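Dinitrogenase iron-molybdenum cofactor biosynthesis domain-containing protein (Pyrococcus horikoshii, PDB 2YX6) binds ADP and belongs to the dinitrogenase iron-molybdenum cofactor family, but its precise biological role is not established. Local coordinates at residues 15-20 with 93-98; 66-71 with 86-91. All coordinates share one frame; numbering follows the deposited sequence.

From the N terminus the chain runs through strand 2-7 into the loop that holds 15-20. It then builds strands 26-33 and 36-44, helix 54-61 and strand 66-68, and passes through helix 74-82 to strand 86-88. Interaction 2 closes this short beta-alpha-beta loop by pairing 66-71 with 86-91. Just beyond, 93-98 carries the start of helix 95-103 and meets 15-20, so interaction 1 closes a far longer loop with interaction 2 nested inside it. Interaction 1 joins the early loop to the last helix; interaction 2 adds 86-88, the outermost strand on that side within this chain. They touch where V17 meets Y70 and V91, K19 meets Y70, and V98 meets V91.

Interaction 1: 15-20 with 93-98; sequences SNVSKH and GRISDV
G93 passes its carbonyl O to V17, whose N lies 3.0 Å away, in a bond with an N-H...O angle of 158°. The same oxygen also takes a CA-H...O contact from N16. G93 N donates to a water that in turn donates to V17 O, 2.6 Å from the water oxygen. At its positive phi a side chain would jam against the preceding carbonyl, so glycine suits the site. The OD1 of N16 lies 3.5 Å from R94 N, a proximity and not a bond. R94 pairs with N16 in a single backbone bridge, with CA atoms 4.3 Å apart. It is also the N-cap residue of helix 95-103, and its carbonyl O accepts from V98 N in the first turn. The bridge joins the start of the helix to the loop that follows strand 2-7. I95 N donates to S15 O at 2.9 Å, nearly in line with the carbonyl. Its CG1, set beside its own backbone N (chi1 -72°), turns back to the loop and lies 4.0 Å from V17 CG2. The two side chains cross at about a right angle, and both also rest on I5 of strand 2-7. V98, one turn on, points toward the loop and brings its CG2 to 4.1 Å from V17 CG2.

Interaction 2: 66-71 with 86-91; sequences IVLTYG and SVVTGV
Strands 66-68 and 86-88 run parallel, 18° apart in direction, with V67 N donating to S86 O, V88 N to V67 O and T69 N to V88 O. The last is short, 2.6 Å from T69 N to V88 O. Beyond the strands the two segments stay joined: T69 O accepts from V91 N at 2.9 Å, and G90 N meets a lone pair of Y70 O within the plane of that carbonyl. Positive phi at G90 favours glycine there. L68 runs alongside V88 in the same direction, and L68 CD2 presses on V88 CG2 at a tight 3.5 Å. L68 and I66 rest on helix 95-103, and V88 packs on S86 of the second subunit, while V67 and V87 face helix 74-82. That helix links the two strands in a beta-alpha-beta crossover. V87 belongs to the ADP site, though no ADP is bound to this chain. T69 OG1 sits between its own N and carbonyl carbon (chi1 67°), which brings it 3.2 Å from V88 O, above the carbonyl plane. V88 O therefore takes two bonds from T69. A valine here would probably leave V88 O with the backbone bond alone from this residue. Y70 sets its ring edge against V91 O, 3.5 Å from CD2 of Y70. Its OH is hydrogen-bonded to D110, and K19 makes a cation-pi contact with the ring.

Interaction 1: 15-20 with 93-98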
loop_
_atom_site.group_PDB
_atom_site.type_symbol
_atom_site.label_atom_id
_atom_site.label_comp_id
_atom_site.label_asym_id
_atom_site.label_seq_id
_atom_site.Cartn_x
_atom_site.Cartn_y
_atom_site.Cartn_z
ATOM N N SER A 15 -18.729 10.250 4.926
ATOM C CA SER A 15 -18.837 10.418 3.479
ATOM C C SER A 15 -18.533 9.101 2.793
ATOM O O SER A 15 -18.086 8.176 3.417
ATOM C CB SER A 15 -17.875 11.503 2.955
ATOM O OG SER A 15 -17.988 11.592 1.523
ATOM N N ASN A 16 -18.790 8.998 1.508
ATOM C CA ASN A 16 -18.394 7.787 0.780
ATOM C C ASN A 16 -17.039 8.039 0.111
ATOM O O ASN A 16 -16.675 9.178 -0.138
ATOM C CB ASN A 16 -19.419 7.448 -0.309
ATOM C CG ASN A 16 -20.820 7.079 0.247
ATOM O OD1 ASN A 16 -20.975 6.195 1.102
ATOM N ND2 ASN A 16 -21.849 7.744 -0.289
ATOM N N VAL A 17 -16.321 6.975 -0.210
ATOM C CA VAL A 17 -15.141 7.073 -1.036
ATOM C C VAL A 17 -15.583 7.681 -2.347
ATOM O O VAL A 17 -16.519 7.214 -2.938
ATOM C CB VAL A 17 -14.460 5.651 -1.236
ATOM C CG1 VAL A 17 -13.227 5.711 -2.200
ATOM C CG2 VAL A 17 -14.098 5.015 0.152
ATOM N N SER A 18 -14.931 8.758 -2.773
ATOM C CA SER A 18 -15.212 9.353 -4.075
ATOM C C SER A 18 -14.835 8.358 -5.146
ATOM O O SER A 18 -13.775 7.734 -5.098
ATOM C CB SER A 18 -14.427 10.648 -4.259
ATOM O OG SER A 18 -13.066 10.312 -4.487
ATOM N N LYS A 19 -15.707 8.193 -6.119
ATOM C CA LYS A 19 -15.421 7.233 -7.167
ATOM C C LYS A 19 -14.257 7.656 -8.093
ATOM O O LYS A 19 -13.628 6.795 -8.698
ATOM C CB LYS A 19 -16.710 6.827 -7.936
ATOM C CG LYS A 19 -17.719 5.986 -7.019
ATOM C CD LYS A 19 -18.785 5.196 -7.835
ATOM C CE LYS A 19 -19.391 4.111 -6.978
ATOM N NZ LYS A 19 -18.393 3.790 -5.892
ATOM N N HIS A 20 -13.942 8.952 -8.177
ATOM C CA HIS A 20 -12.793 9.389 -9.001
ATOM C C HIS A 20 -11.740 10.138 -8.198
ATOM O O HIS A 20 -11.928 11.297 -7.872
ATOM C CB HIS A 20 -13.226 10.271 -10.196
ATOM C CG HIS A 20 -14.058 9.548 -11.218
ATOM N ND1 HIS A 20 -13.541 8.574 -12.046
ATOM C CD2 HIS A 20 -15.365 9.687 -11.570
ATOM C CE1 HIS A 20 -14.493 8.130 -12.852
ATOM N NE2 HIS A 20 -15.612 8.779 -12.573
ATOM N N GLY A 93 -17.820 2.747 -0.563
ATOM C CA GLY A 93 -18.733 2.748 0.560
ATOM C C GLY A 93 -18.425 3.840 1.565
ATOM O O GLY A 93 -17.574 4.730 1.299
ATOM N N ARG A 94 -19.045 3.721 2.752
ATOM C CA ARG A 94 -18.902 4.772 3.778
ATOM C C ARG A 94 -17.519 4.642 4.323
ATOM O O ARG A 94 -17.061 3.544 4.631
ATOM C CB ARG A 94 -19.846 4.573 4.955
ATOM C CG ARG A 94 -20.172 5.817 5.724
ATOM C CD ARG A 94 -21.138 5.409 6.766
ATOM N NE ARG A 94 -21.715 6.445 7.625
ATOM C CZ ARG A 94 -22.710 7.285 7.330
ATOM N NH1 ARG A 94 -23.271 7.357 6.110
ATOM N NH2 ARG A 94 -23.146 8.100 8.290
ATOM N N ILE A 95 -16.892 5.767 4.549
ATOM C CA ILE A 95 -15.492 5.726 4.915
ATOM C C ILE A 95 -15.320 5.104 6.285
ATOM O O ILE A 95 -14.394 4.313 6.501
ATOM C CB ILE A 95 -14.844 7.106 4.763
ATOM C CG1 ILE A 95 -14.705 7.417 3.244
ATOM C CG2 ILE A 95 -13.526 7.112 5.564
ATOM C CD1 ILE A 95 -14.299 8.947 2.827
ATOM N N SER A 96 -16.257 5.350 7.189
ATOM C CA SER A 96 -16.219 4.697 8.528
ATOM C C SER A 96 -16.176 3.165 8.415
ATOM O O SER A 96 -15.451 2.517 9.157
ATOM C CB SER A 96 -17.420 5.120 9.393
ATOM O OG SER A 96 -18.656 4.639 8.827
ATOM N N ASP A 97 -16.967 2.603 7.493
ATOM C CA ASP A 97 -17.026 1.151 7.272
ATOM C C ASP A 97 -15.758 0.617 6.654
ATOM O O ASP A 97 -15.289 -0.459 6.988
ATOM C CB ASP A 97 -18.187 0.771 6.378
ATOM C CG ASP A 97 -19.553 0.913 7.052
ATOM O OD1 ASP A 97 -19.607 1.200 8.257
ATOM O OD2 ASP A 97 -20.586 0.783 6.343
ATOM N N VAL A 98 -15.205 1.377 5.726
ATOM C CA VAL A 98 -13.949 1.047 5.071
ATOM C C VAL A 98 -12.787 0.935 6.074
ATOM O O VAL A 98 -12.017 0.001 5.998
ATOM C CB VAL A 98 -13.642 2.077 3.999
ATOM C CG1 VAL A 98 -12.178 1.969 3.551
ATOM C CG2 VAL A 98 -14.628 1.937 2.832
HETATM O O HOH W 1 -17.892 4.966 -2.665
#

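Interaction 2: 66-71 with 86-91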
loop_
_atom_site.group_PDB
_atom_site.type_symbol
_atom_site.label_atom_id
_atom_site.label_comp_id
_atom_site.label_asym_id
_atom_site.label_seq_id
_atom_site.Cartn_x
_atom_site.Cartn_y
_atom_site.Cartn_z
ATOM N N ILE A 66 -0.475 5.290 3.073
ATOM C CA ILE A 66 -1.388 4.435 2.310
ATOM C C ILE A 66 -2.579 5.252 1.814
ATOM O O ILE A 66 -3.083 6.097 2.494
ATOM C CB ILE A 66 -1.909 3.237 3.160
ATOM C CG1 ILE A 66 -0.725 2.387 3.602
ATOM C CG2 ILE A 66 -2.950 2.405 2.348
ATOM C CD1 ILE A 66 -1.109 1.032 4.166
ATOM N N VAL A 67 -3.010 4.984 0.597
ATOM C CA VAL A 67 -4.190 5.633 0.018
ATOM C C VAL A 67 -5.199 4.547 -0.348
ATOM O O VAL A 67 -4.839 3.579 -1.059
ATOM C CB VAL A 67 -3.783 6.416 -1.244
ATOM C CG1 VAL A 67 -5.011 6.952 -1.968
ATOM C CG2 VAL A 67 -2.780 7.510 -0.889
ATOM N N LEU A 68 -6.436 4.704 0.112
ATOM C CA LEU A 68 -7.503 3.820 -0.284
ATOM C C LEU A 68 -8.379 4.515 -1.277
ATOM O O LEU A 68 -8.976 5.509 -0.932
ATOM C CB LEU A 68 -8.389 3.421 0.914
ATOM C CG LEU A 68 -7.563 2.818 2.092
ATOM C CD1 LEU A 68 -8.494 2.510 3.243
ATOM C CD2 LEU A 68 -6.778 1.519 1.634
ATOM N N THR A 69 -8.509 3.959 -2.484
ATOM C CA THR A 69 -9.372 4.596 -3.474
ATOM C C THR A 69 -10.267 3.589 -4.177
ATOM O O THR A 69 -10.060 2.383 -4.073
ATOM C CB THR A 69 -8.546 5.250 -4.604
ATOM O OG1 THR A 69 -7.916 4.202 -5.317
ATOM C CG2 THR A 69 -7.500 6.216 -4.109
ATOM N N TYR A 70 -11.274 4.120 -4.881
ATOM C CA TYR A 70 -12.084 3.347 -5.804
ATOM C C TYR A 70 -11.301 3.302 -7.124
ATOM O O TYR A 70 -10.483 2.415 -7.352
ATOM C CB TYR A 70 -13.474 3.983 -5.969
ATOM C CG TYR A 70 -14.375 3.111 -6.853
ATOM C CD1 TYR A 70 -14.769 3.531 -8.113
ATOM C CD2 TYR A 70 -14.777 1.848 -6.425
ATOM C CE1 TYR A 70 -15.551 2.693 -8.956
ATOM C CE2 TYR A 70 -15.577 1.021 -7.225
ATOM C CZ TYR A 70 -15.987 1.467 -8.508
ATOM O OH TYR A 70 -16.795 0.631 -9.327
ATOM N N GLY A 71 -11.486 4.332 -7.935
ATOM C CA GLY A 71 -10.776 4.468 -9.198
ATOM C C GLY A 71 -9.657 5.512 -9.122
ATOM O O GLY A 71 -9.755 6.530 -8.443
ATOM N N SER A 86 1.616 3.591 -1.009
ATOM C CA SER A 86 0.930 2.409 -1.525
ATOM C C SER A 86 -0.470 2.801 -1.781
ATOM O O SER A 86 -1.023 3.565 -1.026
ATOM C CB SER A 86 0.905 1.301 -0.447
ATOM O OG SER A 86 2.252 0.979 -0.210
ATOM N N VAL A 87 -1.080 2.240 -2.799
ATOM C CA VAL A 87 -2.437 2.632 -3.148
ATOM C C VAL A 87 -3.274 1.342 -3.155
ATOM O O VAL A 87 -2.817 0.326 -3.705
ATOM C CB VAL A 87 -2.472 3.330 -4.589
ATOM C CG1 VAL A 87 -3.967 3.673 -5.095
ATOM C CG2 VAL A 87 -1.592 4.568 -4.661
ATOM N N VAL A 88 -4.486 1.383 -2.603
ATOM C CA VAL A 88 -5.454 0.289 -2.734
ATOM C C VAL A 88 -6.626 0.788 -3.599
ATOM O O VAL A 88 -7.184 1.869 -3.315
ATOM C CB VAL A 88 -6.016 -0.184 -1.338
ATOM C CG1 VAL A 88 -7.006 -1.385 -1.537
ATOM C CG2 VAL A 88 -4.878 -0.578 -0.420
ATOM N N THR A 89 -6.931 0.038 -4.673
ATOM C CA THR A 89 -8.001 0.388 -5.623
ATOM C C THR A 89 -9.180 -0.522 -5.425
ATOM O O THR A 89 -9.048 -1.549 -4.786
ATOM C CB THR A 89 -7.528 0.251 -7.094
ATOM O OG1 THR A 89 -7.199 -1.122 -7.374
ATOM C CG2 THR A 89 -6.309 1.137 -7.336
ATOM N N GLY A 90 -10.349 -0.116 -5.936
ATOM C CA GLY A 90 -11.599 -0.900 -5.762
ATOM C C GLY A 90 -12.364 -0.757 -4.441
ATOM O O GLY A 90 -13.324 -1.450 -4.201
ATOM N N VAL A 91 -11.957 0.187 -3.604
ATOM C CA VAL A 91 -12.598 0.417 -2.305
ATOM C C VAL A 91 -13.782 1.357 -2.493
ATOM O O VAL A 91 -13.671 2.387 -3.113
ATOM C CB VAL A 91 -11.570 0.999 -1.275
ATOM C CG1 VAL A 91 -12.185 1.100 0.081
ATOM C CG2 VAL A 91 -10.314 0.118 -1.222
#